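Local coordinates for protein lysine specific cysteine protease (Porphyromonas gingivalis, PDB 3KM5) that is a lysine-specific cysteine protease and possible virulence factor, represented here by its K2 cleaved adhesin domain, a calcium-binding module of a type that is haemolytic in vitro, at residues 84-98 / 156-170. Numbering follows the deposited sequence. Where two conformers were deposited one is given.
Sequences YAVNDGFPGDHYAVM and VAFRHYNCSDLNYIL
A157 and M98 form an antiparallel hydrogen-bonded pair, their backbones joined in both directions, and F158 lays its CE1 3.7 Å from V97 CG2. R159 repeats the two-way pairing with A96, while its extended chain passes M98, CD 3.7 Å from SD, before NE reaches a salt bridge with D66. At H160 the ring leaves the strand with CG anti to the backbone N (chi1 -180°), which carries NE2 to D93 OD1 at 2.8 Å. OD1 lies close to the ring plane, but the carboxylate is turned 56° from it and is met on its anti side; S57 also binds OD1, and S55 holds ND1, fixing the imidazole at both nitrogens. Y161 offers its face to the edge of H94, planes at 64°; H94 NE2 and Y161 OH both bond to E114, and H94 ND1 to T116. Past the bend, L166 CD1 packs on F90 CB, and N167 N donates to the syn lone pair of D93 OD2 (2.9 Å), so the two carboxylate oxygens tie strand residue H160 to N167, beyond the connecting loop. N167 OD1 takes a nearly straight bond from N87 ND2 (2.8 Å). A water accepts from Y168 N and N87 N and donates to F90 O, and L170 pairs with A85. The two segments thus cross together from one sheet to the other, as in a beta-jelly-roll sandwich.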
# COMPACT_ATOMS: atom_id res chain seq x y z
N TYR A 84 6.09 -4.28 2.39
CA TYR A 84 5.77 -2.89 2.62
C TYR A 84 6.97 -2.11 3.08
O TYR A 84 7.95 -2.66 3.59
CB TYR A 84 4.61 -2.76 3.61
CG TYR A 84 4.94 -2.93 5.08
CD1 TYR A 84 5.46 -1.89 5.83
CD2 TYR A 84 4.74 -4.14 5.71
CE1 TYR A 84 5.75 -2.04 7.17
CE2 TYR A 84 4.98 -4.29 7.06
CZ TYR A 84 5.51 -3.26 7.76
OH TYR A 84 5.77 -3.44 9.11
N ALA A 85 6.88 -0.81 2.92
CA ALA A 85 7.92 0.10 3.39
C ALA A 85 7.25 1.36 3.95
O ALA A 85 6.25 1.81 3.45
CB ALA A 85 8.91 0.44 2.26
N VAL A 86 7.84 1.91 4.99
CA VAL A 86 7.38 3.18 5.56
C VAL A 86 8.60 4.08 5.72
O VAL A 86 9.72 3.66 5.51
CB VAL A 86 6.66 3.00 6.93
CG1 VAL A 86 5.40 2.16 6.76
CG2 VAL A 86 7.57 2.35 7.96
N ASN A 87 8.35 5.33 6.07
CA ASN A 87 9.43 6.26 6.44
C ASN A 87 9.80 5.94 7.87
O ASN A 87 8.97 6.15 8.78
CB ASN A 87 8.94 7.70 6.32
CG ASN A 87 9.98 8.71 6.67
OD1 ASN A 87 10.95 8.42 7.38
ND2 ASN A 87 9.82 9.90 6.14
N ASP A 88 10.99 5.40 8.09
CA ASP A 88 11.31 4.88 9.42
C ASP A 88 11.52 5.99 10.46
O ASP A 88 11.58 5.70 11.65
CB ASP A 88 12.44 3.86 9.34
CG ASP A 88 12.03 2.61 8.53
OD1 ASP A 88 10.84 2.20 8.59
OD2 ASP A 88 12.87 2.04 7.81
N GLY A 89 11.57 7.24 10.02
CA GLY A 89 11.55 8.38 10.92
C GLY A 89 10.18 8.73 11.45
O GLY A 89 10.06 9.39 12.49
N PHE A 90 9.14 8.30 10.73
CA PHE A 90 7.74 8.52 11.07
C PHE A 90 6.96 7.29 10.65
O PHE A 90 6.20 7.32 9.67
CB PHE A 90 7.20 9.72 10.32
CG PHE A 90 7.99 10.98 10.51
CD1 PHE A 90 7.67 11.84 11.56
CD2 PHE A 90 9.02 11.33 9.63
CE1 PHE A 90 8.40 13.01 11.75
CE2 PHE A 90 9.74 12.51 9.82
CZ PHE A 90 9.42 13.34 10.88
N PRO A 91 7.16 6.17 11.35
CA PRO A 91 6.82 4.88 10.75
C PRO A 91 5.37 4.40 10.81
O PRO A 91 4.99 3.53 10.03
CB PRO A 91 7.72 3.89 11.51
CG PRO A 91 7.92 4.55 12.84
CD PRO A 91 8.00 6.00 12.56
N GLY A 92 4.60 4.93 11.73
CA GLY A 92 3.33 4.36 12.13
C GLY A 92 2.15 4.51 11.22
O GLY A 92 1.06 4.81 11.67
N ASP A 93 2.36 4.17 9.96
CA ASP A 93 1.31 4.24 8.96
C ASP A 93 0.49 2.95 8.96
O ASP A 93 0.67 2.02 8.20
CB ASP A 93 1.93 4.61 7.64
CG ASP A 93 2.02 6.10 7.46
OD1 ASP A 93 0.98 6.73 7.23
OD2 ASP A 93 3.14 6.64 7.57
N HIS A 94 -0.42 2.91 9.93
CA HIS A 94 -1.28 1.78 10.21
C HIS A 94 -2.04 1.32 8.97
O HIS A 94 -2.60 2.15 8.22
CB HIS A 94 -2.28 2.18 11.35
CG HIS A 94 -3.13 1.05 11.82
ND1 HIS A 94 -2.75 0.22 12.85
CD2 HIS A 94 -4.32 0.59 11.39
CE1 HIS A 94 -3.67 -0.71 13.03
NE2 HIS A 94 -4.64 -0.51 12.15
N TYR A 95 -2.10 0.00 8.80
CA TYR A 95 -2.88 -0.55 7.70
C TYR A 95 -3.45 -1.91 8.05
O TYR A 95 -2.98 -2.60 8.95
CB TYR A 95 -2.02 -0.60 6.42
CG TYR A 95 -1.03 -1.72 6.47
CD1 TYR A 95 -1.32 -2.93 5.84
CD2 TYR A 95 0.15 -1.62 7.17
CE1 TYR A 95 -0.47 -4.01 5.95
CE2 TYR A 95 1.03 -2.70 7.27
CZ TYR A 95 0.71 -3.91 6.62
OH TYR A 95 1.52 -5.06 6.70
N ALA A 96 -4.50 -2.27 7.33
CA ALA A 96 -5.12 -3.57 7.40
C ALA A 96 -5.08 -4.28 6.06
O ALA A 96 -5.17 -3.66 5.05
CB ALA A 96 -6.58 -3.45 7.87
N VAL A 97 -5.06 -5.61 6.09
CA VAL A 97 -5.37 -6.46 4.95
C VAL A 97 -6.79 -6.98 5.27
O VAL A 97 -7.07 -7.44 6.40
CB VAL A 97 -4.38 -7.64 4.81
CG1 VAL A 97 -4.74 -8.58 3.67
CG2 VAL A 97 -2.95 -7.12 4.62
N MET A 98 -7.69 -6.86 4.30
CA MET A 98 -9.07 -7.27 4.45
C MET A 98 -9.49 -8.16 3.32
O MET A 98 -8.89 -8.18 2.25
CB MET A 98 -9.96 -6.03 4.45
CG MET A 98 -9.44 -4.92 5.38
SD MET A 98 -10.57 -3.53 5.46
CE MET A 98 -11.89 -4.16 6.46
N VAL A 156 -9.19 -9.04 -2.12
CA VAL A 156 -8.29 -8.69 -1.04
C VAL A 156 -8.08 -7.17 -1.12
O VAL A 156 -7.82 -6.63 -2.19
CB VAL A 156 -6.96 -9.44 -1.18
CG1 VAL A 156 -5.93 -8.92 -0.14
CG2 VAL A 156 -7.17 -10.95 -1.03
N ALA A 157 -8.21 -6.50 0.01
CA ALA A 157 -8.00 -5.07 0.09
C ALA A 157 -6.90 -4.74 1.07
O ALA A 157 -6.75 -5.41 2.09
CB ALA A 157 -9.30 -4.37 0.56
N PHE A 158 -6.14 -3.69 0.77
CA PHE A 158 -5.21 -3.07 1.71
C PHE A 158 -5.80 -1.71 2.05
O PHE A 158 -6.16 -0.91 1.17
CB PHE A 158 -3.82 -2.91 1.07
CG PHE A 158 -3.17 -4.19 0.76
CD1 PHE A 158 -2.24 -4.73 1.65
CD2 PHE A 158 -3.43 -4.85 -0.42
CE1 PHE A 158 -1.63 -5.94 1.38
CE2 PHE A 158 -2.82 -6.06 -0.70
CZ PHE A 158 -1.89 -6.61 0.21
N ARG A 159 -5.92 -1.45 3.35
CA ARG A 159 -6.61 -0.27 3.85
C ARG A 159 -5.65 0.52 4.71
O ARG A 159 -5.22 0.03 5.75
CB ARG A 159 -7.85 -0.68 4.65
CG ARG A 159 -8.70 0.50 5.10
CD ARG A 159 -9.78 -0.01 6.02
NE ARG A 159 -10.62 1.04 6.57
CZ ARG A 159 -11.55 0.85 7.51
NH1 ARG A 159 -11.76 -0.36 8.02
NH2 ARG A 159 -12.25 1.89 7.93
N HIS A 160 -5.29 1.71 4.27
CA HIS A 160 -4.45 2.62 5.04
C HIS A 160 -5.40 3.51 5.82
O HIS A 160 -6.16 4.30 5.24
CB HIS A 160 -3.54 3.43 4.08
CG HIS A 160 -2.61 4.41 4.73
ND1 HIS A 160 -2.15 5.52 4.05
CD2 HIS A 160 -1.99 4.42 5.94
CE1 HIS A 160 -1.26 6.14 4.80
NE2 HIS A 160 -1.16 5.51 5.95
N TYR A 161 -5.38 3.39 7.14
CA TYR A 161 -6.37 4.07 7.96
C TYR A 161 -5.93 4.12 9.39
O TYR A 161 -4.93 3.54 9.75
CB TYR A 161 -7.74 3.38 7.82
CG TYR A 161 -8.01 2.19 8.72
CD1 TYR A 161 -9.11 2.20 9.56
CD2 TYR A 161 -7.20 1.06 8.72
CE1 TYR A 161 -9.38 1.16 10.39
CE2 TYR A 161 -7.49 0.01 9.52
CZ TYR A 161 -8.57 0.06 10.37
OH TYR A 161 -8.89 -1.01 11.21
N ASN A 162 -6.71 4.83 10.21
CA ASN A 162 -6.45 4.85 11.66
C ASN A 162 -5.07 5.40 12.00
O ASN A 162 -4.41 4.91 12.92
CB ASN A 162 -6.66 3.45 12.30
CG ASN A 162 -8.05 3.22 12.79
OD1 ASN A 162 -9.00 3.95 12.44
ND2 ASN A 162 -8.21 2.19 13.61
N CYS A 163 -4.64 6.45 11.28
CA CYS A 163 -3.35 7.10 11.50
C CYS A 163 -3.40 8.49 10.86
O CYS A 163 -4.26 8.78 10.04
CB CYS A 163 -2.16 6.29 10.94
SG CYS A 163 -2.20 6.03 9.15
N SER A 164 -2.48 9.34 11.27
CA SER A 164 -2.43 10.71 10.73
C SER A 164 -1.03 11.30 10.87
O SER A 164 -0.37 11.10 11.90
CB SER A 164 -3.45 11.61 11.45
OG SER A 164 -3.37 12.95 10.99
N ASP A 165 -0.60 12.03 9.85
CA ASP A 165 0.60 12.89 9.94
C ASP A 165 1.85 12.09 10.28
O ASP A 165 2.68 12.51 11.09
CB ASP A 165 0.35 14.00 10.98
CG ASP A 165 1.25 15.21 10.79
OD1 ASP A 165 1.81 15.43 9.70
OD2 ASP A 165 1.35 15.99 11.76
N LEU A 166 1.99 10.92 9.66
CA LEU A 166 3.25 10.18 9.73
C LEU A 166 3.92 10.44 8.37
O LEU A 166 4.37 11.57 8.12
CB LEU A 166 3.03 8.70 10.10
CG LEU A 166 2.82 8.32 11.60
CD1 LEU A 166 4.00 8.79 12.46
CD2 LEU A 166 1.56 8.84 12.21
N ASN A 167 3.95 9.47 7.46
CA ASN A 167 4.36 9.82 6.08
C ASN A 167 3.65 8.99 5.02
O ASN A 167 2.74 9.51 4.38
CB ASN A 167 5.89 9.85 5.96
CG ASN A 167 6.42 10.62 4.73
OD1 ASN A 167 7.66 10.69 4.54
ND2 ASN A 167 5.54 11.20 3.92
N TYR A 168 4.06 7.75 4.83
CA TYR A 168 3.51 6.93 3.73
C TYR A 168 3.60 5.47 4.14
O TYR A 168 4.37 5.07 5.04
CB TYR A 168 4.25 7.13 2.38
CG TYR A 168 5.72 6.90 2.45
CD1 TYR A 168 6.21 5.62 2.51
CD2 TYR A 168 6.63 7.95 2.53
CE1 TYR A 168 7.51 5.35 2.60
CE2 TYR A 168 7.99 7.69 2.61
CZ TYR A 168 8.44 6.38 2.66
OH TYR A 168 9.77 6.06 2.79
N ILE A 169 2.77 4.67 3.46
CA ILE A 169 3.00 3.23 3.31
C ILE A 169 3.12 2.90 1.83
O ILE A 169 2.32 3.36 1.00
CB ILE A 169 1.95 2.41 4.02
CG1 ILE A 169 2.24 0.92 3.87
CG2 ILE A 169 0.52 2.71 3.57
CD1 ILE A 169 1.58 0.04 4.89
N LEU A 170 4.16 2.14 1.49
CA LEU A 170 4.32 1.63 0.13
C LEU A 170 4.09 0.11 0.15
O LEU A 170 4.48 -0.54 1.13
CB LEU A 170 5.74 1.86 -0.37
CG LEU A 170 6.29 3.26 -0.18
CD1 LEU A 170 7.75 3.36 -0.68
CD2 LEU A 170 5.41 4.28 -0.86
O HOH W 1 5.88 6.51 7.08